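Local structure of shikimate dehydrogenase (NADP(+)) (3TNL) at residues Asp109-Ala115 with Gly129-Ile135; Asn122-Asn126 with Ala296-Trp300; Lys155-Ile159 with Leu220-Ile224. The protein probably catalyses the reversible, NADPH-linked reduction of 3-dehydroshikimate to shikimate, a step in chorismate and aromatic amino acid biosynthesis. All coordinates share one frame; numbering follows the deposited sequence.

Interaction 1 opens first, at Asp109-Ala115. Before it closes, the chain enters strand 123-127, the first half of interaction 2. It then turns into strand 130-134 and closes interaction 1. The two contacts therefore cross along the chain. They also touch, since strands 123-127 and 130-134 are neighbours in the mixed sheet of the substrate-binding domain. The chain next builds the parallel, NAD-binding sheet. Interaction 3 opens and closes there, joining strand 156-160 to helix 217-226. It falls wholly within the long excursion that ends when helix 286-301 returns to the first sheet in interaction 2. The centres of interactions 2 and 3 lie about 33 Å apart.

Interaction 1 (Asp109-Ala115 with Gly129-Ile135); sequences DKLSPAA and GVLTGHI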
loop_
_atom_site.group_PDB
_atom_site.type_symbol
_atom_site.label_atom_id
_atom_site.label_comp_id
_atom_site.label_asym_id
_atom_site.label_seq_id
_atom_site.Cartn_x
_atom_site.Cartn_y
_atom_site.Cartn_z
ATOM N N ASP B 109 5.530 18.550 -7.348
ATOM C CA ASP B 109 6.489 19.624 -7.119
ATOM C C ASP B 109 7.364 19.929 -8.324
ATOM O O ASP B 109 7.759 21.101 -8.520
ATOM C CB ASP B 109 7.372 19.265 -5.924
ATOM C CG ASP B 109 6.548 18.951 -4.702
ATOM O OD1 ASP B 109 5.711 19.823 -4.331
ATOM O OD2 ASP B 109 6.704 17.866 -4.103
ATOM N N LYS B 110 7.689 18.905 -9.122
ATOM C CA LYS B 110 8.551 19.056 -10.292
ATOM C C LYS B 110 8.074 18.132 -11.411
ATOM O O LYS B 110 7.398 17.131 -11.146
ATOM C CB LYS B 110 9.997 18.665 -9.959
ATOM C CG LYS B 110 10.704 19.564 -8.952
ATOM C CD LYS B 110 12.187 19.173 -8.829
ATOM C CE LYS B 110 12.939 20.149 -7.943
ATOM N NZ LYS B 110 12.946 21.529 -8.525
ATOM N N LEU B 111 8.474 18.436 -12.639
ATOM C CA LEU B 111 8.128 17.615 -13.817
ATOM C C LEU B 111 9.339 17.430 -14.702
ATOM O O LEU B 111 10.193 18.331 -14.814
ATOM C CB LEU B 111 7.046 18.293 -14.656
ATOM C CG LEU B 111 5.698 18.634 -14.004
ATOM C CD1 LEU B 111 4.869 19.478 -14.951
ATOM C CD2 LEU B 111 4.978 17.314 -13.625
ATOM N N SER B 112 9.448 16.274 -15.334
ATOM C CA SER B 112 10.485 16.066 -16.323
ATOM C C SER B 112 10.141 16.976 -17.530
ATOM O O SER B 112 9.014 17.452 -17.660
ATOM C CB SER B 112 10.509 14.614 -16.793
ATOM O OG SER B 112 9.345 14.307 -17.547
ATOM N N PRO B 113 11.104 17.206 -18.427
ATOM C CA PRO B 113 10.775 18.039 -19.581
ATOM C C PRO B 113 9.608 17.528 -20.426
ATOM O O PRO B 113 8.758 18.320 -20.827
ATOM C CB PRO B 113 12.071 18.035 -20.393
ATOM C CG PRO B 113 13.130 17.854 -19.371
ATOM C CD PRO B 113 12.546 16.924 -18.337
ATOM N N ALA B 114 9.536 16.234 -20.680
ATOM C CA ALA B 114 8.467 15.683 -21.490
ATOM C C ALA B 114 7.133 15.733 -20.763
ATOM O O ALA B 114 6.101 15.994 -21.372
ATOM C CB ALA B 114 8.796 14.259 -21.900
ATOM N N ALA B 115 7.131 15.477 -19.447
ATOM C CA ALA B 115 5.889 15.558 -18.700
ATOM C C ALA B 115 5.325 16.961 -18.767
ATOM O O ALA B 115 4.104 17.159 -18.897
ATOM C CB ALA B 115 6.076 15.128 -17.250
ATOM N N GLY B 129 10.531 13.925 0.088
ATOM C CA GLY B 129 9.267 14.661 0.073
ATOM C C GLY B 129 8.972 15.522 -1.154
ATOM O O GLY B 129 7.957 16.219 -1.228
ATOM N N VAL B 130 9.879 15.540 -2.116
ATOM C CA VAL B 130 9.658 16.303 -3.341
ATOM C C VAL B 130 9.171 15.311 -4.384
ATOM O O VAL B 130 9.834 14.275 -4.634
ATOM C CB VAL B 130 10.965 16.988 -3.812
ATOM C CG1 VAL B 130 10.751 17.769 -5.128
ATOM C CG2 VAL B 130 11.498 17.893 -2.700
ATOM N N LEU B 131 7.985 15.583 -4.945
ATOM C CA LEU B 131 7.398 14.690 -5.960
ATOM C C LEU B 131 7.696 15.185 -7.380
ATOM O O LEU B 131 7.357 16.321 -7.734
ATOM C CB LEU B 131 5.882 14.608 -5.790
ATOM C CG LEU B 131 5.348 14.151 -4.449
ATOM C CD1 LEU B 131 3.809 14.140 -4.516
ATOM C CD2 LEU B 131 5.915 12.777 -4.058
ATOM N N THR B 132 8.306 14.324 -8.171
ATOM C CA THR B 132 8.628 14.613 -9.588
ATOM C C THR B 132 7.767 13.701 -10.463
ATOM O O THR B 132 7.718 12.474 -10.241
ATOM C CB THR B 132 10.089 14.344 -9.939
ATOM O OG1 THR B 132 10.947 15.037 -9.025
ATOM C CG2 THR B 132 10.414 14.824 -11.391
ATOM N N GLY B 133 7.064 14.324 -11.410
ATOM C CA GLY B 133 6.248 13.662 -12.392
ATOM C C GLY B 133 7.043 13.400 -13.667
ATOM O O GLY B 133 7.746 14.291 -14.162
ATOM N N HIS B 134 6.931 12.181 -14.161
ATOM C CA HIS B 134 7.570 11.724 -15.375
ATOM C C HIS B 134 6.508 11.132 -16.309
ATOM O O HIS B 134 5.395 10.819 -15.889
ATOM C CB HIS B 134 8.563 10.594 -15.054
ATOM C CG HIS B 134 9.716 11.008 -14.192
ATOM N ND1 HIS B 134 10.962 11.306 -14.716
ATOM C CD2 HIS B 134 9.814 11.180 -12.853
ATOM C CE1 HIS B 134 11.769 11.652 -13.726
ATOM N NE2 HIS B 134 11.110 11.554 -12.582
ATOM N N ILE B 135 6.841 11.008 -17.589
ATOM C CA ILE B 135 5.940 10.440 -18.587
ATOM C C ILE B 135 6.756 9.352 -19.274
ATOM O O ILE B 135 7.812 9.625 -19.863
ATOM C CB ILE B 135 5.373 11.544 -19.538
ATOM C CG1 ILE B 135 4.304 10.980 -20.482
ATOM C CG2 ILE B 135 6.500 12.258 -20.301
ATOM C CD1 ILE B 135 3.077 10.347 -19.793
HETATM O O HOH W 1 9.505 11.826 -18.517
#
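Lys110 and Leu111 form a short strand that pairs in parallel with Thr132 and Gly133 of strand 130-134. Backbone bonds carry the pairing. Lys110 N donates to Leu131 O at 3.0 Å, and Gly133 N donates to Lys110 O at 2.8 Å. Ser112 N donates to Gly133 O at 2.9 Å. Leu131 O is gripped twice, because Asp109 N also donates to it.

One side chain extends this ladder. Asp109 OD2 accepts from Leu131 N at 2.7 Å, in a nearly straight bond (176°) that uses its anti lone pair. The chi1 of -55° sets CG beside its own backbone N and carries the carboxylate to the neighbouring strand. OD2 has a second partner in Arg87 of helix 79-88, so this oxygen ties strand to helix.

Ser112 is the N-cap of helix 113-118, and its OG accepts from Ala115 N at 3.1 Å. A water joins this hydroxyl to the other segment, accepting from Ile135 N at 2.9 Å.

The apolar contacts are small. Leu111 CD2 lies over Gly133 CA at 4.1 Å. Ala114 and Ala115 face Ile135, but that side chain is modelled in two conformers, so the detail of this packing is doubtful.

Strand 110-111 is the edge strand of the mixed sheet of the substrate-binding domain. The Ile135 end of this pairing lies next to Asn122 and Asp137, both inferred to bind shikimate.

Interaction 2 (Asn122-Asn126 with Ala296-Trp300); sequences NTVVN and AFEIW
Strand 123-126 and helix 296-300 run nearly parallel, with their axes 9° apart in direction and 8.9 Å apart at closest approach. This packs helix 286-301 on the mixed sheet of the substrate-binding domain. Trp300 makes the polar link. Its NE1 donates to Val124 O at 3.0 Å, with an angle of 151° at the hydrogen. The oxygen lies at the indole edge, in plane, but the nitrogen stands above the carbonyl plane of Val124. With CG anti to the carbonyl carbon (chi1 -60°), the indole folds back along the helix over the preceding turn. Ala296 O lies against one face, offset toward the rim, and His56 meets the ring edge-to-face.

Thr123 uses both branches. Its CG2 approaches Trp300 NE1 obliquely at 4.0 Å. Its OG1 lies 3.8 Å from Ala296 CB and donates to Asn122 OD1 at 2.9 Å, standing well above the amide's carbonyl plane. That oxygen also accepts from Thr136 N, which helps hold Asn122, inferred to bind shikimate. Asn122 and Thr123 both face His134 in a classic beta bulge between strands 123-127 and 130-134. Further along, Val125 CB packs on Ile299 CG2 at 3.7 Å.

Arg92 bonds to Trp300 O and Asn126 O, tying the segments at their C-terminal ends. The contact is a buried apolar seam with one directed bond, which satisfies the indole N-H and probably fixes the ring's rotation.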
loop_
_atom_site.group_PDB
_atom_site.type_symbol
_atom_site.label_atom_id
_atom_site.label_comp_id
_atom_site.label_asym_id
_atom_site.label_seq_id
_atom_site.Cartn_x
_atom_site.Cartn_y
_atom_site.Cartn_z
ATOM N N ASN B 122 2.484 9.921 -15.996
ATOM C CA ASN B 122 2.053 8.563 -15.693
ATOM C C ASN B 122 2.904 7.903 -14.601
ATOM O O ASN B 122 2.592 6.792 -14.172
ATOM C CB ASN B 122 1.988 7.662 -16.938
ATOM C CG ASN B 122 3.327 7.176 -17.389
ATOM O OD1 ASN B 122 4.385 7.717 -17.006
ATOM N ND2 ASN B 122 3.314 6.114 -18.201
ATOM N N THR B 123 3.949 8.588 -14.131
ATOM C CA THR B 123 4.894 8.046 -13.157
ATOM C C THR B 123 5.365 9.146 -12.205
ATOM O O THR B 123 5.811 10.184 -12.643
ATOM C CB THR B 123 6.115 7.488 -13.888
ATOM O OG1 THR B 123 5.713 6.415 -14.771
ATOM C CG2 THR B 123 7.180 6.983 -12.924
ATOM N N VAL B 124 5.261 8.904 -10.900
ATOM C CA VAL B 124 5.701 9.836 -9.899
ATOM C C VAL B 124 6.753 9.185 -9.021
ATOM O O VAL B 124 6.674 7.986 -8.728
ATOM C CB VAL B 124 4.517 10.303 -8.995
ATOM C CG1 VAL B 124 4.996 11.280 -7.898
ATOM C CG2 VAL B 124 3.417 11.000 -9.842
ATOM N N VAL B 125 7.746 9.978 -8.616
ATOM C CA VAL B 125 8.787 9.521 -7.680
ATOM C C VAL B 125 8.932 10.580 -6.597
ATOM O O VAL B 125 8.757 11.772 -6.850
ATOM C CB VAL B 125 10.132 9.192 -8.381
ATOM C CG1 VAL B 125 10.725 10.435 -9.063
ATOM C CG2 VAL B 125 11.138 8.607 -7.413
ATOM N N ASN B 126 9.185 10.106 -5.383
ATOM C CA ASN B 126 9.320 10.926 -4.192
ATOM C C ASN B 126 10.760 10.905 -3.673
ATOM O O ASN B 126 11.290 9.814 -3.401
ATOM C CB ASN B 126 8.408 10.333 -3.138
ATOM C CG ASN B 126 8.312 11.185 -1.883
ATOM O OD1 ASN B 126 9.113 12.064 -1.652
ATOM N ND2 ASN B 126 7.358 10.843 -1.019
ATOM N N ALA B 296 9.831 3.250 -15.556
ATOM C CA ALA B 296 9.320 3.569 -14.228
ATOM C C ALA B 296 10.026 2.758 -13.128
ATOM O O ALA B 296 10.377 3.284 -12.071
ATOM C CB ALA B 296 7.827 3.322 -14.168
ATOM N N PHE B 297 10.276 1.474 -13.398
ATOM C CA PHE B 297 10.940 0.583 -12.440
ATOM C C PHE B 297 12.314 1.128 -12.025
ATOM O O PHE B 297 12.662 1.122 -10.822
ATOM C CB PHE B 297 11.081 -0.786 -13.084
ATOM C CG PHE B 297 11.572 -1.850 -12.154
ATOM C CD1 PHE B 297 10.682 -2.614 -11.434
ATOM C CD2 PHE B 297 12.932 -2.102 -12.021
ATOM C CE1 PHE B 297 11.150 -3.629 -10.588
ATOM C CE2 PHE B 297 13.402 -3.098 -11.169
ATOM C CZ PHE B 297 12.493 -3.850 -10.450
ATOM N N GLU B 298 13.067 1.642 -12.996
ATOM C CA GLU B 298 14.405 2.231 -12.688
ATOM C C GLU B 298 14.291 3.538 -11.933
ATOM O O GLU B 298 15.090 3.805 -11.008
ATOM C CB GLU B 298 15.298 2.424 -13.934
ATOM C CG GLU B 298 16.695 3.052 -13.547
ATOM C CD GLU B 298 17.677 3.319 -14.708
ATOM O OE1 GLU B 298 17.384 2.980 -15.866
ATOM O OE2 GLU B 298 18.757 3.900 -14.416
ATOM N N ILE B 299 13.327 4.368 -12.319
ATOM C CA ILE B 299 13.078 5.635 -11.632
ATOM C C ILE B 299 12.834 5.345 -10.125
ATOM O O ILE B 299 13.332 6.056 -9.263
ATOM C CB ILE B 299 11.900 6.405 -12.287
ATOM C CG1 ILE B 299 12.348 7.092 -13.589
ATOM C CG2 ILE B 299 11.363 7.451 -11.362
ATOM C CD1 ILE B 299 11.224 7.577 -14.476
ATOM N N TRP B 300 12.085 4.293 -9.815
ATOM C CA TRP B 300 11.794 4.018 -8.415
ATOM C C TRP B 300 12.902 3.313 -7.660
ATOM O O TRP B 300 13.225 3.693 -6.531
ATOM C CB TRP B 300 10.532 3.167 -8.254
ATOM C CG TRP B 300 9.263 3.806 -8.834
ATOM C CD1 TRP B 300 8.868 5.098 -8.741
ATOM C CD2 TRP B 300 8.244 3.134 -9.579
ATOM N NE1 TRP B 300 7.688 5.266 -9.388
ATOM C CE2 TRP B 300 7.289 4.082 -9.934
ATOM C CE3 TRP B 300 8.090 1.813 -10.011
ATOM C CZ2 TRP B 300 6.156 3.758 -10.679
ATOM C CZ3 TRP B 300 6.967 1.490 -10.769
ATOM C CH2 TRP B 300 6.023 2.445 -11.072
#

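Interaction 3 (Lys155-Ile159 with Leu220-Ile224); sequences KKMTI and LRKEI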
loop_
_atom_site.group_PDB
_atom_site.type_symbol
_atom_site.label_atom_id
_atom_site.label_comp_id
_atom_site.label_asym_id
_atom_site.label_seq_id
_atom_site.Cartn_x
_atom_site.Cartn_y
_atom_site.Cartn_z
ATOM N N LYS B 155 14.105 10.897 -39.254
ATOM C CA LYS B 155 13.218 10.504 -40.334
ATOM C C LYS B 155 11.799 10.985 -40.070
ATOM O O LYS B 155 11.569 11.761 -39.167
ATOM C CB LYS B 155 13.292 8.991 -40.511
ATOM C CG LYS B 155 14.714 8.502 -40.764
ATOM C CD LYS B 155 14.838 7.018 -40.842
ATOM C CE LYS B 155 16.285 6.596 -40.953
ATOM N NZ LYS B 155 16.397 5.099 -40.903
ATOM N N LYS B 156 10.864 10.529 -40.895
ATOM C CA LYS B 156 9.472 10.945 -40.843
ATOM C C LYS B 156 8.551 9.851 -40.356
ATOM O O LYS B 156 8.662 8.687 -40.799
ATOM C CB LYS B 156 9.015 11.382 -42.224
ATOM C CG LYS B 156 7.620 11.772 -42.340
ATOM C CD LYS B 156 7.462 12.445 -43.714
ATOM C CE LYS B 156 6.100 12.960 -43.918
ATOM N NZ LYS B 156 6.032 13.916 -45.094
ATOM N N MET B 157 7.680 10.196 -39.421
ATOM C CA MET B 157 6.656 9.293 -38.933
ATOM C C MET B 157 5.314 9.856 -39.311
ATOM O O MET B 157 5.102 11.062 -39.236
ATOM C CB MET B 157 6.714 9.152 -37.395
ATOM C CG MET B 157 5.543 8.352 -36.790
ATOM S SD MET B 157 5.742 7.943 -35.028
ATOM C CE MET B 157 5.779 9.595 -34.323
ATOM N N THR B 158 4.410 8.961 -39.705
ATOM C CA THR B 158 3.008 9.262 -39.937
ATOM C C THR B 158 2.277 8.484 -38.818
ATOM O O THR B 158 2.517 7.322 -38.625
ATOM C CB THR B 158 2.500 8.867 -41.301
ATOM O OG1 THR B 158 3.163 9.697 -42.271
ATOM C CG2 THR B 158 1.015 9.078 -41.430
ATOM N N ILE B 159 1.405 9.153 -38.094
ATOM C CA ILE B 159 0.722 8.529 -36.972
ATOM C C ILE B 159 -0.751 8.904 -36.931
ATOM O O ILE B 159 -1.127 10.053 -37.210
ATOM C CB ILE B 159 1.456 8.889 -35.663
ATOM C CG1 ILE B 159 0.854 8.153 -34.458
ATOM C CG2 ILE B 159 1.473 10.409 -35.420
ATOM C CD1 ILE B 159 1.663 8.332 -33.172
ATOM N N LEU B 220 -2.823 11.290 -46.876
ATOM C CA LEU B 220 -2.283 10.109 -46.191
ATOM C C LEU B 220 -1.329 9.275 -47.083
ATOM O O LEU B 220 -0.296 8.812 -46.630
ATOM C CB LEU B 220 -3.450 9.252 -45.659
ATOM C CG LEU B 220 -3.064 8.027 -44.816
ATOM C CD1 LEU B 220 -2.339 8.435 -43.544
ATOM C CD2 LEU B 220 -4.284 7.216 -44.491
ATOM N N ARG B 221 -1.680 9.110 -48.353
ATOM C CA ARG B 221 -0.827 8.372 -49.284
ATOM C C ARG B 221 0.558 9.032 -49.348
ATOM O O ARG B 221 1.574 8.362 -49.257
ATOM C CB ARG B 221 -1.462 8.358 -50.673
ATOM C CG ARG B 221 -0.734 7.492 -51.680
ATOM C CD ARG B 221 -1.416 7.489 -53.040
ATOM N NE ARG B 221 -2.680 6.773 -52.937
ATOM C CZ ARG B 221 -2.751 5.444 -52.883
ATOM N NH1 ARG B 221 -3.928 4.832 -52.759
ATOM N NH2 ARG B 221 -1.652 4.726 -52.935
ATOM N N LYS B 222 0.569 10.361 -49.488
ATOM C CA LYS B 222 1.835 11.098 -49.574
ATOM C C LYS B 222 2.632 10.906 -48.303
ATOM O O LYS B 222 3.825 10.543 -48.349
ATOM C CB LYS B 222 1.632 12.581 -49.826
ATOM C CG LYS B 222 2.955 13.369 -49.859
ATOM C CD LYS B 222 2.699 14.882 -49.964
ATOM C CE LYS B 222 3.987 15.670 -50.126
ATOM N NZ LYS B 222 4.880 15.815 -48.913
ATOM N N GLU B 223 1.981 11.158 -47.167
ATOM C CA GLU B 223 2.702 11.075 -45.904
ATOM C C GLU B 223 3.322 9.689 -45.664
ATOM O O GLU B 223 4.530 9.576 -45.323
ATOM C CB GLU B 223 1.838 11.555 -44.727
ATOM C CG GLU B 223 1.302 12.977 -44.875
ATOM C CD GLU B 223 2.366 13.955 -45.239
ATOM O OE1 GLU B 223 3.397 13.969 -44.561
ATOM O OE2 GLU B 223 2.178 14.717 -46.222
ATOM N N ILE B 224 2.526 8.641 -45.836
ATOM C CA ILE B 224 3.058 7.289 -45.642
ATOM C C ILE B 224 4.223 6.975 -46.597
ATOM O O ILE B 224 5.223 6.381 -46.194
ATOM C CB ILE B 224 1.975 6.232 -45.749
ATOM C CG1 ILE B 224 0.949 6.368 -44.637
ATOM C CG2 ILE B 224 2.587 4.843 -45.660
ATOM C CD1 ILE B 224 -0.272 5.448 -44.782
#
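The carboxylate of Glu223 is the flat group here, and Lys156 meets it at one oxygen. Lys156 NZ forms a salt bridge with Glu223 OE1 at 2.7 Å. NZ comes from the syn side, 32° out of the carboxylate plane. Ser182 of strand 180-185 bonds to the same oxygen, and Gln219 bonds to OE2. Both oxygens are held, which should limit rotation.

The two side chains cross at about a right angle. Lys156 is extended, with CG anti to its backbone N (chi1 177°), and so spans the gap from strand to helix. Glu223 bends at chi2 (-50°), which turns its carboxylate across the end of the lysine chain. Lys156 NZ is 4.4 Å from Lys222 NZ, but both ammonium groups form salt bridges with Glu226. This shared acid probably offsets their like charge. Lys156, Lys222 and Glu223 form a salt-bridge network, in which the Lys222 NZ to Glu223 OE2 pair is long, at 4.0 Å.

Thr158 CG2 packs on Leu220 CD1 at 4.0 Å and on Ile224 CG1 at 4.2 Å. Its OG1 rests 3.4 Å from Glu223 CB and is hydrogen-bonded to Ser227 OG.

Helix 217-226 follows strand 208-213 and leads into strand 229-232, beyond strand 156-160. It is the crossover helix between the two halves of a Rossmann fold, packed on the strand that leads into the glycine-rich loop inferred to bind NADP(+).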